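PDB 1CVR: gingipain R from Porphyromonas gingivalis, which cleaves proteins and peptides after arginine residues, acting as a cysteine proteinase with a caspase-like fold. Local coordinates for residues Met354-Pro359 against Phe369-Asp374; Cys373-Ala378 against Val418-Val423. All coordinates share one frame; numbering follows the deposited sequence.

Both contacts lie in the C-terminal Ig-like domain, their centres about 11 Å apart. Contact 1 pairs 354-359 with 369-374 at one edge of the three-stranded antiparallel sheet. Contact 2 picks up at Cys373 and Asp374, which the two share: here the chain leaves strand 368-373 and turns through 375-378 into strand 379-384 of the five-stranded sheet, meeting the turn that joins strands 412-418 and 425-431. Met354 bridges them, its side chain packing on Tyr375, Ala378 and Lys422. The centre of contact 2 is about 19 Å from the centre of the chain, that of contact 1 about 28 Å, and Tyr420 hydrogen-bonds Tyr177 in the peptidase part, so the pair runs from the Ig-like sandwich toward the catalytic domain.

Contact 1 (Met354-Pro359 against Phe369-Asp374); sequences MQVTAP and FEVACD
Ala372 O is held twice by the facing strand: Thr357 N donates a hydrogen bond of 2.8 Å to it, and the CA-H of Val356 adds a longer contact. Ala372 N returns the bond to Thr357 O, closing the hydrogen-bonded pair of an antiparallel ladder, with Val356 and Cys373 forming the adjacent non-hydrogen-bonded pair. At the next step Asp374 N donates to Gln355 O at 3.0 Å. The Asp374 carboxylate turns back over the end of the ladder: with CG between the backbone N and the carbonyl carbon (chi1 71°), OD1 comes within hydrogen-bonding distance of Gln355 N, although the modelled bond is too short to be taken literally.

On the inward face, Val356 spreads its two methyls over different neighbours, CG1 reaching Val371 CG1 at 3.8 Å and CG2 reaching Cys373 SG at 4.0 Å. Met354 SD approaches the same sulfur. Farther along, the Pro359 ring comes against the end of Phe369, CD 3.6 Å from CZ, and Ala358 CB sits beside both Val371 methyls. Val425 and Leu415 of the five-stranded sheet cover this face from beyond, as in a beta sandwich. Backbone groups of Gln355, Thr357, Ala372 and Asp374 thus pair across the two strands, those of Phe369, Val371 and Cys373 bond on the far side to Ile401, Ala399 and Gly397, and sulfur, methyl and ring carbons make the face toward the second sheet.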
loop_
_atom_site.group_PDB
_atom_site.type_symbol
_atom_site.label_atom_id
_atom_site.label_comp_id
_atom_site.label_asym_id
_atom_site.label_seq_id
_atom_site.Cartn_x
_atom_site.Cartn_y
_atom_site.Cartn_z
ATOM N N MET A 354 0.677 -10.766 -20.282
ATOM C CA MET A 354 -0.607 -10.524 -20.924
ATOM C C MET A 354 -0.400 -10.359 -22.421
ATOM O O MET A 354 0.644 -9.884 -22.867
ATOM C CB MET A 354 -1.250 -9.241 -20.393
ATOM C CG MET A 354 -1.717 -9.296 -18.970
ATOM S SD MET A 354 -2.477 -7.736 -18.538
ATOM C CE MET A 354 -1.087 -6.630 -18.598
ATOM N N GLN A 355 -1.409 -10.744 -23.187
ATOM C CA GLN A 355 -1.359 -10.615 -24.632
ATOM C C GLN A 355 -2.180 -9.364 -24.933
ATOM O O GLN A 355 -3.399 -9.353 -24.778
ATOM C CB GLN A 355 -1.981 -11.859 -25.275
ATOM C CG GLN A 355 -1.662 -12.051 -26.748
ATOM C CD GLN A 355 -2.045 -13.451 -27.237
ATOM O OE1 GLN A 355 -1.852 -13.790 -28.406
ATOM N NE2 GLN A 355 -2.590 -14.265 -26.335
ATOM N N VAL A 356 -1.493 -8.304 -25.328
ATOM C CA VAL A 356 -2.135 -7.032 -25.637
ATOM C C VAL A 356 -1.974 -6.697 -27.115
ATOM O O VAL A 356 -0.859 -6.623 -27.628
ATOM C CB VAL A 356 -1.519 -5.869 -24.810
ATOM C CG1 VAL A 356 -2.089 -4.534 -25.269
ATOM C CG2 VAL A 356 -1.806 -6.067 -23.340
ATOM N N THR A 357 -3.093 -6.483 -27.794
ATOM C CA THR A 357 -3.050 -6.141 -29.205
ATOM C C THR A 357 -3.741 -4.796 -29.409
ATOM O O THR A 357 -4.933 -4.663 -29.178
ATOM C CB THR A 357 -3.766 -7.208 -30.056
ATOM O OG1 THR A 357 -3.246 -8.507 -29.737
ATOM C CG2 THR A 357 -3.522 -6.948 -31.534
ATOM N N ALA A 358 -2.984 -3.792 -29.821
ATOM C CA ALA A 358 -3.570 -2.482 -30.064
ATOM C C ALA A 358 -3.026 -1.887 -31.364
ATOM O O ALA A 358 -1.977 -2.301 -31.856
ATOM C CB ALA A 358 -3.266 -1.541 -28.890
ATOM N N PRO A 359 -3.759 -0.935 -31.954
ATOM C CA PRO A 359 -3.324 -0.288 -33.192
ATOM C C PRO A 359 -1.996 0.414 -32.936
ATOM O O PRO A 359 -1.720 0.855 -31.819
ATOM C CB PRO A 359 -4.457 0.700 -33.471
ATOM C CG PRO A 359 -5.667 -0.027 -32.888
ATOM C CD PRO A 359 -5.076 -0.415 -31.545
ATOM N N PHE A 369 -10.456 4.648 -28.485
ATOM C CA PHE A 369 -9.330 3.818 -28.858
ATOM C C PHE A 369 -9.635 2.442 -28.290
ATOM O O PHE A 369 -9.919 2.309 -27.105
ATOM C CB PHE A 369 -8.056 4.391 -28.249
ATOM C CG PHE A 369 -6.808 3.718 -28.709
ATOM C CD1 PHE A 369 -6.405 3.808 -30.034
ATOM C CD2 PHE A 369 -6.021 3.003 -27.813
ATOM C CE1 PHE A 369 -5.229 3.197 -30.467
ATOM C CE2 PHE A 369 -4.843 2.389 -28.231
ATOM C CZ PHE A 369 -4.446 2.486 -29.565
ATOM N N GLU A 370 -9.583 1.423 -29.139
ATOM C CA GLU A 370 -9.884 0.060 -28.718
ATOM C C GLU A 370 -8.633 -0.783 -28.590
ATOM O O GLU A 370 -7.797 -0.804 -29.486
ATOM C CB GLU A 370 -10.824 -0.607 -29.721
ATOM C CG GLU A 370 -12.045 0.229 -30.067
ATOM C CD GLU A 370 -13.030 -0.517 -30.953
ATOM O OE1 GLU A 370 -13.929 0.151 -31.516
ATOM O OE2 GLU A 370 -12.910 -1.761 -31.071
ATOM N N VAL A 371 -8.532 -1.490 -27.469
ATOM C CA VAL A 371 -7.392 -2.346 -27.173
ATOM C C VAL A 371 -7.879 -3.758 -26.879
ATOM O O VAL A 371 -8.884 -3.941 -26.193
ATOM C CB VAL A 371 -6.626 -1.833 -25.929
ATOM C CG1 VAL A 371 -5.445 -2.722 -25.637
ATOM C CG2 VAL A 371 -6.172 -0.409 -26.159
ATOM N N ALA A 372 -7.180 -4.754 -27.414
ATOM C CA ALA A 372 -7.545 -6.147 -27.176
ATOM C C ALA A 372 -6.599 -6.683 -26.112
ATOM O O ALA A 372 -5.400 -6.450 -26.189
ATOM C CB ALA A 372 -7.405 -6.962 -28.462
ATOM N N CYS A 373 -7.136 -7.384 -25.117
ATOM C CA CYS A 373 -6.298 -7.941 -24.051
ATOM C C CYS A 373 -6.855 -9.286 -23.589
ATOM O O CYS A 373 -8.042 -9.407 -23.300
ATOM C CB CYS A 373 -6.218 -6.967 -22.863
ATOM S SG CYS A 373 -5.054 -7.467 -21.549
ATOM N N ASP A 374 -5.996 -10.296 -23.508
ATOM C CA ASP A 374 -6.452 -11.622 -23.098
ATOM C C ASP A 374 -6.634 -11.792 -21.593
ATOM O O ASP A 374 -6.750 -12.918 -21.110
ATOM C CB ASP A 374 -5.502 -12.696 -23.645
ATOM C CG ASP A 374 -4.144 -12.696 -22.960
ATOM O OD1 ASP A 374 -3.683 -11.621 -22.521
ATOM O OD2 ASP A 374 -3.526 -13.782 -22.888
#

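Contact 2 (Cys373-Ala378 against Val418-Val423); sequences CDYNGA and VGYNKV
Val418 O lies 3.3 Å from Ala378 CB where two type II beta turns of the Ig-like domain, Tyr375 to Ala378 and Gly419 to Lys422, come together. The Val418 side chain itself points away, so its backbone does the touching. Gly419 follows, and with no side chain in the way its CA comes within 4.0 Å of Tyr375 CE2. No direct hydrogen bond joins the turns; a water does the work instead, accepting from Tyr420 N at 2.9 Å and donating to Gly377 O at 3.1 Å. That water also lies in the plane of the Tyr375 ring, at its edge.

Tyr420 sets its CB 3.6 Å from Tyr375 OH, then sends its own ring off toward the peptidase part, where its hydroxyl hydrogen-bonds Tyr177 and its ring makes a cation-pi contact with Arg308; the hydroxyl is also hydrogen-bonded to Thr348. Asn421 takes the left-handed backbone conformation (phi 57°) usual at the third position of a type II turn, and the turn closes with Lys422 N bonded to Gly419 O. Lys422 then folds back over Tyr375: its chain bends at chi2 (-66°) and runs extended beyond, laying the aliphatic part across one face of the ring while NZ is hydrogen-bonded to Thr352 OG1. The CH-pi contact is made by CE, 3.7 Å from the Tyr375 ring centroid and displaced toward CD1.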
loop_
_atom_site.group_PDB
_atom_site.type_symbol
_atom_site.label_atom_id
_atom_site.label_comp_id
_atom_site.label_asym_id
_atom_site.label_seq_id
_atom_site.Cartn_x
_atom_site.Cartn_y
_atom_site.Cartn_z
ATOM N N CYS A 373 -7.136 -7.384 -25.117
ATOM C CA CYS A 373 -6.298 -7.941 -24.051
ATOM C C CYS A 373 -6.855 -9.286 -23.589
ATOM O O CYS A 373 -8.042 -9.407 -23.300
ATOM C CB CYS A 373 -6.218 -6.967 -22.863
ATOM S SG CYS A 373 -5.054 -7.467 -21.549
ATOM N N ASP A 374 -5.996 -10.296 -23.508
ATOM C CA ASP A 374 -6.452 -11.622 -23.098
ATOM C C ASP A 374 -6.634 -11.792 -21.593
ATOM O O ASP A 374 -6.750 -12.918 -21.110
ATOM C CB ASP A 374 -5.502 -12.696 -23.645
ATOM C CG ASP A 374 -4.144 -12.696 -22.960
ATOM O OD1 ASP A 374 -3.683 -11.621 -22.521
ATOM O OD2 ASP A 374 -3.526 -13.782 -22.888
ATOM N N TYR A 375 -6.667 -10.683 -20.857
ATOM C CA TYR A 375 -6.871 -10.729 -19.406
ATOM C C TYR A 375 -7.962 -9.754 -18.996
ATOM O O TYR A 375 -7.719 -8.546 -18.929
ATOM C CB TYR A 375 -5.595 -10.347 -18.644
ATOM C CG TYR A 375 -5.772 -10.417 -17.135
ATOM C CD1 TYR A 375 -6.050 -11.631 -16.509
ATOM C CD2 TYR A 375 -5.697 -9.267 -16.343
ATOM C CE1 TYR A 375 -6.251 -11.708 -15.127
ATOM C CE2 TYR A 375 -5.898 -9.328 -14.959
ATOM C CZ TYR A 375 -6.175 -10.556 -14.359
ATOM O OH TYR A 375 -6.376 -10.639 -12.997
ATOM N N ASN A 376 -9.156 -10.258 -18.705
ATOM C CA ASN A 376 -10.241 -9.375 -18.305
ATOM C C ASN A 376 -9.978 -8.815 -16.921
ATOM O O ASN A 376 -9.586 -9.544 -16.016
ATOM C CB ASN A 376 -11.581 -10.117 -18.335
ATOM C CG ASN A 376 -11.955 -10.578 -19.735
ATOM O OD1 ASN A 376 -11.807 -9.832 -20.699
ATOM N ND2 ASN A 376 -12.459 -11.802 -19.847
ATOM N N GLY A 377 -10.177 -7.512 -16.765
ATOM C CA GLY A 377 -9.935 -6.882 -15.480
ATOM C C GLY A 377 -8.713 -5.979 -15.518
ATOM O O GLY A 377 -8.454 -5.217 -14.579
ATOM N N ALA A 378 -7.942 -6.079 -16.595
ATOM C CA ALA A 378 -6.755 -5.248 -16.745
ATOM C C ALA A 378 -7.203 -3.802 -16.912
ATOM O O ALA A 378 -8.328 -3.531 -17.335
ATOM C CB ALA A 378 -5.949 -5.682 -17.968
ATOM N N VAL A 418 -2.122 -2.528 -16.967
ATOM C CA VAL A 418 -1.724 -3.227 -15.740
ATOM C C VAL A 418 -2.776 -4.274 -15.423
ATOM O O VAL A 418 -3.923 -4.161 -15.864
ATOM C CB VAL A 418 -1.588 -2.255 -14.517
ATOM C CG1 VAL A 418 -0.540 -1.171 -14.819
ATOM C CG2 VAL A 418 -2.928 -1.639 -14.184
ATOM N N GLY A 419 -2.381 -5.304 -14.680
ATOM C CA GLY A 419 -3.318 -6.351 -14.317
ATOM C C GLY A 419 -2.821 -7.058 -13.074
ATOM O O GLY A 419 -1.620 -7.092 -12.823
ATOM N N TYR A 420 -3.741 -7.609 -12.290
ATOM C CA TYR A 420 -3.375 -8.320 -11.068
ATOM C C TYR A 420 -2.424 -9.505 -11.339
ATOM O O TYR A 420 -2.765 -10.426 -12.096
ATOM C CB TYR A 420 -4.639 -8.816 -10.374
ATOM C CG TYR A 420 -4.380 -9.648 -9.135
ATOM C CD1 TYR A 420 -3.743 -9.096 -8.015
ATOM C CD2 TYR A 420 -4.759 -10.992 -9.087
ATOM C CE1 TYR A 420 -3.487 -9.871 -6.869
ATOM C CE2 TYR A 420 -4.506 -11.779 -7.945
ATOM C CZ TYR A 420 -3.871 -11.212 -6.846
ATOM O OH TYR A 420 -3.599 -11.994 -5.738
ATOM N N ASN A 421 -1.249 -9.476 -10.699
ATOM C CA ASN A 421 -0.228 -10.512 -10.860
ATOM C C ASN A 421 0.165 -10.663 -12.336
ATOM O O ASN A 421 0.434 -11.767 -12.811
ATOM C CB ASN A 421 -0.722 -11.861 -10.305
ATOM C CG ASN A 421 -0.502 -12.005 -8.802
ATOM O OD1 ASN A 421 -1.078 -12.888 -8.168
ATOM N ND2 ASN A 421 0.360 -11.160 -8.236
ATOM N N LYS A 422 0.204 -9.539 -13.042
ATOM C CA LYS A 422 0.580 -9.517 -14.448
ATOM C C LYS A 422 1.772 -8.610 -14.661
ATOM O O LYS A 422 2.044 -7.712 -13.852
ATOM C CB LYS A 422 -0.581 -9.007 -15.305
ATOM C CG LYS A 422 -1.806 -9.901 -15.297
ATOM C CD LYS A 422 -1.478 -11.218 -15.970
ATOM C CE LYS A 422 -2.684 -12.128 -16.060
ATOM N NZ LYS A 422 -2.349 -13.352 -16.882
ATOM N N VAL A 423 2.493 -8.846 -15.754
ATOM C CA VAL A 423 3.622 -8.003 -16.078
ATOM C C VAL A 423 3.036 -6.799 -16.801
ATOM O O VAL A 423 2.269 -6.946 -17.757
ATOM C CB VAL A 423 4.635 -8.714 -16.994
ATOM C CG1 VAL A 423 5.758 -7.722 -17.403
ATOM C CG2 VAL A 423 5.232 -9.908 -16.262
HETATM O O HOH W 1 -6.345 -6.528 -12.768
#